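Local coordinates for protein Cyp101j2 (Sphingobium yanoikuyae, PDB 5KYO) that probably hydroxylates the monoterpenoid 1,8-cineole as a haem-dependent cytochrome P450 monooxygenase, at residues F283-A297 against W396-P410. Sequence-based numbering, arbitrary orientation.
Sequences FSHLAKDHALRRAIA and WFARIPEFRIEDDAP
Phe403 is sandwiched: CD of Arg293 lies over one face, 3.8 Å from the ring centroid, and the NE1 corner of Trp396 covers the other. Trp396 in turn takes the edge of Phe283 on one face, Phe283 CE2 standing 3.4 Å from Trp396 CG in an edge-to-face pair with planes 57° apart, while CD1 of Ile400 covers its opposite face. The Phe397 ring has CG2 of Ile296 over its centre and CD1 of Leu286 at its edge. This aromatic cluster lies toward the outside of the cytochrome P450 fold, where the last turns of helix 273-288 and the short helix 290-298 that follows pack on the end of helix 382-399 and the chain running into strand 404-405; the helix 303-313 also touches Leu286 and Ile296.

Arginine suits position 293 because its methylenes can lie on a ring while its tip meets charge. With CG of Arg293 anti to its backbone N (chi1 -177°) and a bend at chi3, the guanidinium turns back and Arg293 NH1 donates in the carbonyl plane to Leu286 O, 2.9 Å away. Phe403 O sits over the guanidinium face. In a salt-bridge network, Glu402 is gripped side-on by two arginines: NE of Arg293 and of Arg294 reach OE1 from opposite faces of the carboxylate, and their NH2 atoms do likewise at OE2, an arrangement likely to favour the ionised acid. A leucine in place of Arg293 would probably leave Glu402 held from one face alone and Leu286 O without this donor.

Farther along, small Ala287 lets Ile405 come close, Ala287 CB to Ile405 CD1 3.6 Å. Lys288, bent at chi2, is long enough to pass Ile405 and bring its ammonium to Asp408 in a salt bridge; Lys288 NZ also donates to Ala409 O at 2.8 Å. One water donates to Ala287 O and Asp408 OD1 and accepts from Ile405 N, 3.0 Å away.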
ATOM      1  N   PHE A 283       5.370  -9.182  10.760  1.00 14.60           N
ATOM      2  CA  PHE A 283       5.257 -10.059  11.926  1.00 19.00           C
ATOM      3  C   PHE A 283       5.180 -11.560  11.618  1.00 14.00           C
ATOM      4  O   PHE A 283       5.634 -12.363  12.441  1.00 14.64           O
ATOM      5  CB  PHE A 283       4.079  -9.619  12.805  1.00 14.58           C
ATOM      6  CG  PHE A 283       4.456  -8.506  13.740  1.00 13.98           C
ATOM      7  CD1 PHE A 283       4.409  -7.190  13.305  1.00 14.01           C
ATOM      8  CD2 PHE A 283       4.944  -8.780  15.011  1.00 15.64           C
ATOM      9  CE1 PHE A 283       4.788  -6.146  14.140  1.00 20.12           C
ATOM     10  CE2 PHE A 283       5.331  -7.745  15.861  1.00 13.97           C
ATOM     11  CZ  PHE A 283       5.252  -6.426  15.424  1.00 21.61           C
ATOM     12  N   SER A 284       4.648 -11.963  10.465  0.83 14.01           N
ATOM     13  CA  SER A 284       4.740 -13.392  10.117  0.83 16.09           C
ATOM     14  C   SER A 284       6.191 -13.758   9.863  0.83 16.28           C
ATOM     15  O   SER A 284       6.618 -14.876  10.175  0.83 19.42           O
ATOM     16  CB  SER A 284       3.865 -13.776   8.897  0.83 15.92           C
ATOM     17  OG  SER A 284       4.206 -13.072   7.710  0.83 14.05           O
ATOM     18  N   HIS A 285       6.954 -12.829   9.301  1.00 14.07           N
ATOM     19  CA  HIS A 285       8.370 -13.084   9.089  1.00 18.16           C
ATOM     20  C   HIS A 285       9.145 -13.238  10.401  1.00 18.43           C
ATOM     21  O   HIS A 285       9.927 -14.188  10.589  1.00 14.86           O
ATOM     22  CB  HIS A 285       9.017 -11.982   8.261  1.00 14.15           C
ATOM     23  CG  HIS A 285      10.459 -12.256   7.981  1.00 17.61           C
ATOM     24  ND1 HIS A 285      10.869 -13.244   7.107  1.00 19.41           N
ATOM     25  CD2 HIS A 285      11.588 -11.717   8.499  1.00 16.23           C
ATOM     26  CE1 HIS A 285      12.192 -13.290   7.091  1.00 17.76           C
ATOM     27  NE2 HIS A 285      12.653 -12.375   7.924  1.00 26.84           N
ATOM     28  N   LEU A 286       8.939 -12.284  11.299  1.00 14.08           N
ATOM     29  CA  LEU A 286       9.550 -12.322  12.607  1.00 14.06           C
ATOM     30  C   LEU A 286       9.205 -13.626  13.289  1.00 14.03           C
ATOM     31  O   LEU A 286      10.031 -14.209  14.011  1.00 17.58           O
ATOM     32  CB  LEU A 286       9.077 -11.130  13.456  1.00 14.05           C
ATOM     33  CG  LEU A 286       9.623  -9.749  13.087  1.00 14.09           C
ATOM     34  CD1 LEU A 286       8.840  -8.620  13.758  1.00 14.07           C
ATOM     35  CD2 LEU A 286      11.129  -9.684  13.441  1.00 17.25           C
ATOM     36  N   ALA A 287       7.981 -14.084  13.070  1.00 14.00           N
ATOM     37  CA  ALA A 287       7.518 -15.315  13.688  1.00 13.97           C
ATOM     38  C   ALA A 287       8.330 -16.525  13.207  1.00 20.23           C
ATOM     39  O   ALA A 287       8.545 -17.491  13.952  1.00 20.99           O
ATOM     40  CB  ALA A 287       6.039 -15.512  13.397  1.00 13.94           C
ATOM     41  N   LYS A 288       8.784 -16.472  11.959  1.00 21.58           N
ATOM     42  CA  LYS A 288       9.533 -17.588  11.376  1.00 14.04           C
ATOM     43  C   LYS A 288      11.048 -17.463  11.517  1.00 22.04           C
ATOM     44  O   LYS A 288      11.764 -18.465  11.666  1.00 21.99           O
ATOM     45  CB  LYS A 288       9.192 -17.732   9.894  1.00 15.50           C
ATOM     46  CG  LYS A 288       7.773 -18.186   9.625  1.00 21.76           C
ATOM     47  CD  LYS A 288       7.582 -19.649   9.973  1.00 23.42           C
ATOM     48  CE  LYS A 288       6.214 -20.124   9.536  1.00 28.26           C
ATOM     49  NZ  LYS A 288       5.987 -21.575   9.748  1.00 29.95           N
ATOM     50  N   ASP A 289      11.540 -16.235  11.454  1.00 19.12           N
ATOM     51  CA  ASP A 289      12.979 -15.960  11.427  1.00 21.22           C
ATOM     52  C   ASP A 289      13.446 -15.777  12.878  1.00 16.87           C
ATOM     53  O   ASP A 289      13.523 -14.663  13.380  1.00 14.17           O
ATOM     54  CB  ASP A 289      13.241 -14.713  10.543  1.00 14.50           C
ATOM     55  CG  ASP A 289      14.716 -14.429  10.318  1.00 19.94           C
ATOM     56  OD1 ASP A 289      15.560 -14.962  11.075  1.00 26.67           O
ATOM     57  OD2 ASP A 289      15.039 -13.650   9.385  1.00 17.80           O
ATOM     58  N   HIS A 290      13.703 -16.876  13.581  1.00 19.34           N
ATOM     59  CA  HIS A 290      13.975 -16.741  15.008  1.00 15.98           C
ATOM     60  C   HIS A 290      15.297 -16.032  15.248  1.00 14.11           C
ATOM     61  O   HIS A 290      15.424 -15.320  16.220  1.00 14.11           O
ATOM     62  CB  HIS A 290      13.948 -18.096  15.721  1.00 20.88           C
ATOM     63  CG  HIS A 290      14.762 -19.159  15.063  0.50 21.11           C
ATOM     64  ND1 HIS A 290      14.304 -19.883  13.983  0.50 18.84           N
ATOM     65  CD2 HIS A 290      15.985 -19.655  15.362  0.50 21.30           C
ATOM     66  CE1 HIS A 290      15.223 -20.767  13.633  0.50 21.64           C
ATOM     67  NE2 HIS A 290      16.251 -20.646  14.454  0.50 18.84           N
ATOM     68  N   ALA A 291      16.260 -16.184  14.342  1.00 20.52           N
ATOM     69  CA  ALA A 291      17.525 -15.449  14.455  1.00 21.31           C
ATOM     70  C   ALA A 291      17.291 -13.946  14.538  1.00 22.77           C
ATOM     71  O   ALA A 291      17.854 -13.266  15.395  1.00 17.18           O
ATOM     72  CB  ALA A 291      18.432 -15.771  13.283  1.00 22.46           C
ATOM     73  N   LEU A 292      16.452 -13.434  13.644  1.00 14.20           N
ATOM     74  CA  LEU A 292      16.133 -12.007  13.620  1.00 18.23           C
ATOM     75  C   LEU A 292      15.326 -11.551  14.840  1.00 14.17           C
ATOM     76  O   LEU A 292      15.635 -10.535  15.480  1.00 14.18           O
ATOM     77  CB  LEU A 292      15.361 -11.680  12.336  1.00 17.76           C
ATOM     78  CG  LEU A 292      14.783 -10.270  12.207  1.00 19.37           C
ATOM     79  CD1 LEU A 292      15.897  -9.239  12.154  1.00 15.94           C
ATOM     80  CD2 LEU A 292      13.944 -10.225  10.952  1.00 14.23           C
ATOM     81  N   ARG A 293      14.274 -12.295  15.150  1.00 14.13           N
ATOM     82  CA  ARG A 293      13.428 -11.998  16.305  1.00 14.09           C
ATOM     83  C   ARG A 293      14.222 -11.921  17.619  1.00 14.09           C
ATOM     84  O   ARG A 293      14.074 -10.978  18.389  1.00 14.08           O
ATOM     85  CB  ARG A 293      12.313 -13.046  16.411  1.00 14.05           C
ATOM     86  CG  ARG A 293      11.313 -12.826  17.532  1.00 14.01           C
ATOM     87  CD  ARG A 293      10.250 -13.916  17.572  1.00 13.97           C
ATOM     88  NE  ARG A 293      10.765 -15.230  18.017  1.00 13.96           N
ATOM     89  CZ  ARG A 293      10.850 -16.310  17.251  1.00 13.97           C
ATOM     90  NH1 ARG A 293      10.517 -16.266  15.968  1.00 15.43           N
ATOM     91  NH2 ARG A 293      11.310 -17.446  17.764  1.00 16.67           N
ATOM     92  N   ARG A 294      15.058 -12.922  17.887  1.00 15.61           N
ATOM     93  CA  ARG A 294      15.830 -12.914  19.123  1.00 21.34           C
ATOM     94  C   ARG A 294      16.865 -11.773  19.168  1.00 19.12           C
ATOM     95  O   ARG A 294      17.134 -11.217  20.238  1.00 17.25           O
ATOM     96  CB  ARG A 294      16.508 -14.278  19.323  1.00 24.65           C
ATOM     97  CG  ARG A 294      15.552 -15.483  19.181  1.00 22.61           C
ATOM     98  CD  ARG A 294      15.340 -16.271  20.449  1.00 20.27           C
ATOM     99  NE  ARG A 294      14.303 -17.301  20.313  1.00 13.99           N
ATOM    100  CZ  ARG A 294      14.528 -18.545  19.890  1.00 18.70           C
ATOM    101  NH1 ARG A 294      15.754 -18.929  19.561  1.00 21.54           N
ATOM    102  NH2 ARG A 294      13.523 -19.401  19.801  1.00 16.32           N
ATOM    103  N   ALA A 295      17.435 -11.395  18.026  1.00 14.17           N
ATOM    104  CA  ALA A 295      18.377 -10.272  18.021  1.00 15.24           C
ATOM    105  C   ALA A 295      17.680  -8.964  18.388  1.00 17.79           C
ATOM    106  O   ALA A 295      18.176  -8.155  19.215  1.00 15.85           O
ATOM    107  CB  ALA A 295      19.059 -10.155  16.657  1.00 20.71           C
ATOM    108  N   ILE A 296      16.504  -8.761  17.794  1.00 14.19           N
ATOM    109  CA  ILE A 296      15.776  -7.514  18.037  1.00 14.18           C
ATOM    110  C   ILE A 296      15.289  -7.460  19.479  1.00 21.99           C
ATOM    111  O   ILE A 296      15.279  -6.391  20.097  1.00 24.21           O
ATOM    112  CB  ILE A 296      14.580  -7.345  17.068  1.00 14.17           C
ATOM    113  CG1 ILE A 296      15.064  -6.986  15.657  1.00 16.61           C
ATOM    114  CG2 ILE A 296      13.645  -6.270  17.545  1.00 19.73           C
ATOM    115  CD1 ILE A 296      13.920  -6.935  14.630  1.00 14.20           C
ATOM    116  N   ALA A 297      14.899  -8.609  20.023  1.00 20.34           N
ATOM    117  CA  ALA A 297      14.414  -8.661  21.405  1.00 21.50           C
ATOM    118  C   ALA A 297      15.537  -8.346  22.380  1.00 25.30           C
ATOM    119  O   ALA A 297      15.329  -7.618  23.344  1.00 32.33           O
ATOM    120  CB  ALA A 297      13.815 -10.010  21.708  1.00 14.18           C
ATOM    121  N   TRP A 396       5.793  -3.907  20.695  1.00 13.96           N
ATOM    122  CA  TRP A 396       5.569  -5.335  20.665  1.00 13.93           C
ATOM    123  C   TRP A 396       6.750  -6.005  21.374  1.00 14.52           C
ATOM    124  O   TRP A 396       6.561  -6.807  22.293  1.00 16.92           O
ATOM    125  CB  TRP A 396       5.404  -5.879  19.222  1.00 13.94           C
ATOM    126  CG  TRP A 396       4.978  -7.335  19.221  1.00 20.82           C
ATOM    127  CD1 TRP A 396       5.767  -8.421  19.477  1.00 15.94           C
ATOM    128  CD2 TRP A 396       3.663  -7.850  18.976  1.00 13.89           C
ATOM    129  NE1 TRP A 396       5.029  -9.570  19.414  1.00 16.01           N
ATOM    130  CE2 TRP A 396       3.729  -9.249  19.119  1.00 15.71           C
ATOM    131  CE3 TRP A 396       2.432  -7.262  18.671  1.00 13.88           C
ATOM    132  CZ2 TRP A 396       2.622 -10.072  18.939  1.00 19.97           C
ATOM    133  CZ3 TRP A 396       1.330  -8.089  18.496  1.00 14.57           C
ATOM    134  CH2 TRP A 396       1.435  -9.474  18.627  1.00 16.53           C
ATOM    135  N   PHE A 397       7.972  -5.655  20.977  1.00 13.97           N
ATOM    136  CA  PHE A 397       9.135  -6.362  21.520  1.00 18.20           C
ATOM    137  C   PHE A 397       9.373  -6.056  23.005  1.00 16.08           C
ATOM    138  O   PHE A 397       9.977  -6.858  23.707  1.00 15.37           O
ATOM    139  CB  PHE A 397      10.390  -6.055  20.701  1.00 14.02           C
ATOM    140  CG  PHE A 397      10.541  -6.962  19.509  1.00 15.30           C
ATOM    141  CD1 PHE A 397      10.983  -8.265  19.671  1.00 17.09           C
ATOM    142  CD2 PHE A 397      10.170  -6.531  18.249  1.00 14.94           C
ATOM    143  CE1 PHE A 397      11.106  -9.107  18.578  1.00 20.35           C
ATOM    144  CE2 PHE A 397      10.273  -7.368  17.152  1.00 19.39           C
ATOM    145  CZ  PHE A 397      10.735  -8.649  17.307  1.00 14.93           C
ATOM    146  N   ALA A 398       8.871  -4.927  23.496  1.00 13.97           N
ATOM    147  CA  ALA A 398       8.972  -4.654  24.928  1.00 13.96           C
ATOM    148  C   ALA A 398       8.126  -5.633  25.747  1.00 17.09           C
ATOM    149  O   ALA A 398       8.489  -5.959  26.889  1.00 15.26           O
ATOM    150  CB  ALA A 398       8.555  -3.225  25.249  1.00 13.97           C
ATOM    151  N   ARG A 399       7.014  -6.080  25.165  1.00 13.90           N
ATOM    152  CA  ARG A 399       5.975  -6.823  25.874  1.00 13.86           C
ATOM    153  C   ARG A 399       5.874  -8.316  25.542  1.00 13.84           C
ATOM    154  O   ARG A 399       5.560  -9.116  26.416  1.00 13.81           O
ATOM    155  CB  ARG A 399       4.598  -6.171  25.616  1.00 16.46           C
ATOM    156  CG  ARG A 399       4.515  -4.729  26.138  1.00 15.30           C
ATOM    157  CD  ARG A 399       3.252  -3.955  25.737  1.00 22.25           C
ATOM    158  NE  ARG A 399       3.154  -2.754  26.588  1.00 22.09           N
ATOM    159  CZ  ARG A 399       3.862  -1.661  26.362  1.00 17.44           C
ATOM    160  NH1 ARG A 399       4.668  -1.637  25.308  1.00 23.47           N
ATOM    161  NH2 ARG A 399       3.788  -0.601  27.174  1.00 14.80           N
ATOM    162  N   ILE A 400       6.073  -8.663  24.273  1.00 13.85           N
ATOM    163  CA  ILE A 400       6.066 -10.044  23.783  1.00 17.25           C
ATOM    164  C   ILE A 400       7.324 -10.255  22.942  1.00 13.87           C
ATOM    165  O   ILE A 400       7.275 -10.246  21.717  1.00 13.89           O
ATOM    166  CB  ILE A 400       4.780 -10.350  22.954  1.00 18.81           C
ATOM    167  CG1 ILE A 400       3.525  -9.945  23.752  1.00 19.96           C
ATOM    168  CG2 ILE A 400       4.713 -11.825  22.548  1.00 13.81           C
ATOM    169  CD1 ILE A 400       2.239  -9.851  22.922  1.00 13.79           C
ATOM    170  N   PRO A 401       8.476 -10.427  23.624  1.00 13.88           N
ATOM    171  CA  PRO A 401       9.767 -10.537  22.951  1.00 13.92           C
ATOM    172  C   PRO A 401       9.824 -11.795  22.102  1.00 13.92           C
ATOM    173  O   PRO A 401      10.466 -11.765  21.047  1.00 14.50           O
ATOM    174  CB  PRO A 401      10.773 -10.602  24.106  1.00 13.93           C
ATOM    175  CG  PRO A 401       9.966 -11.025  25.308  1.00 16.10           C
ATOM    176  CD  PRO A 401       8.613 -10.412  25.090  1.00 15.45           C
ATOM    177  N   GLU A 402       9.147 -12.851  22.551  1.00 13.88           N
ATOM    178  CA  GLU A 402       9.300 -14.175  21.957  1.00 13.88           C
ATOM    179  C   GLU A 402       7.944 -14.788  21.599  1.00 16.94           C
ATOM    180  O   GLU A 402       7.059 -14.946  22.434  1.00 13.82           O
ATOM    181  CB  GLU A 402      10.087 -15.099  22.894  1.00 13.88           C
ATOM    182  CG  GLU A 402      10.138 -16.610  22.453  1.00 13.87           C
ATOM    183  CD  GLU A 402      11.017 -16.899  21.241  1.00 13.90           C
ATOM    184  OE1 GLU A 402      11.795 -16.025  20.832  1.00 15.66           O
ATOM    185  OE2 GLU A 402      10.929 -18.032  20.685  1.00 14.46           O
ATOM    186  N   PHE A 403       7.804 -15.149  20.338  1.00 13.86           N
ATOM    187  CA  PHE A 403       6.539 -15.606  19.814  1.00 13.84           C
ATOM    188  C   PHE A 403       6.811 -16.394  18.544  1.00 15.70           C
ATOM    189  O   PHE A 403       7.926 -16.368  18.041  1.00 13.89           O
ATOM    190  CB  PHE A 403       5.613 -14.413  19.523  1.00 13.84           C
ATOM    191  CG  PHE A 403       6.253 -13.349  18.667  1.00 15.14           C
ATOM    192  CD1 PHE A 403       7.101 -12.407  19.225  1.00 13.89           C
ATOM    193  CD2 PHE A 403       6.010 -13.305  17.298  1.00 14.78           C
ATOM    194  CE1 PHE A 403       7.696 -11.445  18.441  1.00 19.24           C
ATOM    195  CE2 PHE A 403       6.591 -12.329  16.509  1.00 14.64           C
ATOM    196  CZ  PHE A 403       7.439 -11.405  17.073  1.00 13.95           C
ATOM    197  N   ARG A 404       5.783 -17.046  18.019  1.00 13.85           N
ATOM    198  CA  ARG A 404       5.907 -17.735  16.742  1.00 13.86           C
ATOM    199  C   ARG A 404       4.524 -18.011  16.177  1.00 13.85           C
ATOM    200  O   ARG A 404       3.531 -17.803  16.853  1.00 13.82           O
ATOM    201  CB  ARG A 404       6.675 -19.045  16.915  1.00 15.27           C
ATOM    202  CG  ARG A 404       5.875 -20.087  17.678  1.00 17.39           C
ATOM    203  CD  ARG A 404       6.477 -21.476  17.545  1.00 19.28           C
ATOM    204  NE  ARG A 404       5.516 -22.513  17.924  1.00 22.20           N
ATOM    205  CZ  ARG A 404       5.766 -23.822  17.879  1.00 18.12           C
ATOM    206  NH1 ARG A 404       6.958 -24.244  17.485  1.00 18.24           N
ATOM    207  NH2 ARG A 404       4.832 -24.699  18.244  1.00 13.79           N
ATOM    208  N   ILE A 405       4.453 -18.482  14.939  1.00 13.86           N
ATOM    209  CA  ILE A 405       3.170 -18.909  14.386  1.00 15.56           C
ATOM    210  C   ILE A 405       2.637 -20.059  15.217  1.00 18.37           C
ATOM    211  O   ILE A 405       3.405 -20.944  15.572  1.00 15.24           O
ATOM    212  CB  ILE A 405       3.298 -19.373  12.913  1.00 14.68           C
ATOM    213  CG1 ILE A 405       3.969 -18.294  12.056  1.00 16.28           C
ATOM    214  CG2 ILE A 405       1.912 -19.740  12.366  1.00 14.94           C
ATOM    215  CD1 ILE A 405       3.155 -17.026  11.924  1.00 17.02           C
ATOM    216  N   GLU A 406       1.343 -20.065  15.527  1.00 20.07           N
ATOM    217  CA  GLU A 406       0.799 -21.159  16.322  1.00 17.28           C
ATOM    218  C   GLU A 406       1.040 -22.468  15.594  1.00 20.91           C
ATOM    219  O   GLU A 406       0.799 -22.564  14.388  1.00 17.85           O
ATOM    220  CB  GLU A 406      -0.686 -20.979  16.610  1.00 20.60           C
ATOM    221  CG  GLU A 406      -1.269 -22.071  17.523  1.00 17.63           C
ATOM    222  CD  GLU A 406      -2.625 -21.675  18.097  1.00 19.24           C
ATOM    223  OE1 GLU A 406      -3.596 -21.581  17.329  1.00 21.27           O
ATOM    224  OE2 GLU A 406      -2.720 -21.442  19.316  1.00 25.31           O
ATOM    225  N   ASP A 407       1.565 -23.434  16.349  1.00 19.97           N
ATOM    226  CA  ASP A 407       1.902 -24.770  15.879  1.00 24.77           C
ATOM    227  C   ASP A 407       2.895 -24.715  14.728  1.00 29.73           C
ATOM    228  O   ASP A 407       3.066 -25.694  13.986  1.00 34.87           O
ATOM    229  CB  ASP A 407       0.619 -25.512  15.498  1.00 29.48           C
ATOM    230  CG  ASP A 407      -0.322 -25.690  16.694  1.00 37.24           C
ATOM    231  OD1 ASP A 407       0.182 -25.993  17.798  1.00 41.97           O
ATOM    232  OD2 ASP A 407      -1.550 -25.520  16.546  1.00 36.17           O
ATOM    233  N   ASP A 408       3.578 -23.573  14.622  1.00 20.80           N
ATOM    234  CA  ASP A 408       4.469 -23.245  13.502  1.00 23.14           C
ATOM    235  C   ASP A 408       3.849 -23.586  12.148  1.00 22.07           C
ATOM    236  O   ASP A 408       4.530 -24.112  11.256  1.00 24.91           O
ATOM    237  CB  ASP A 408       5.819 -23.961  13.665  1.00 26.34           C
ATOM    238  CG  ASP A 408       6.914 -23.355  12.793  1.00 29.96           C
ATOM    239  OD1 ASP A 408       6.875 -22.128  12.535  1.00 29.04           O
ATOM    240  OD2 ASP A 408       7.823 -24.107  12.374  1.00 28.32           O
ATOM    241  N   ALA A 409       2.559 -23.299  11.998  1.00 22.33           N
ATOM    242  CA  ALA A 409       1.858 -23.505  10.726  1.00 25.09           C
ATOM    243  C   ALA A 409       2.544 -22.780   9.554  1.00 21.52           C
ATOM    244  O   ALA A 409       3.209 -21.770   9.740  1.00 15.50           O
ATOM    245  CB  ALA A 409       0.394 -23.047  10.845  1.00 25.61           C
ATOM    246  N   PRO A 410       2.396 -23.315   8.331  1.00 20.57           N
ATOM    247  CA  PRO A 410       2.917 -22.635   7.141  1.00 24.95           C
ATOM    248  C   PRO A 410       2.158 -21.333   6.860  1.00 20.71           C
ATOM    249  O   PRO A 410       1.005 -21.240   7.253  1.00 19.38           O
ATOM    250  CB  PRO A 410       2.667 -23.645   6.015  1.00 25.63           C
ATOM    251  CG  PRO A 410       2.357 -24.940   6.692  1.00 29.85           C
ATOM    252  CD  PRO A 410       1.727 -24.582   7.993  1.00 26.76           C
TER
HETATM  253  O   HOH W   1       6.689 -19.690  13.404  1.00 16.66           O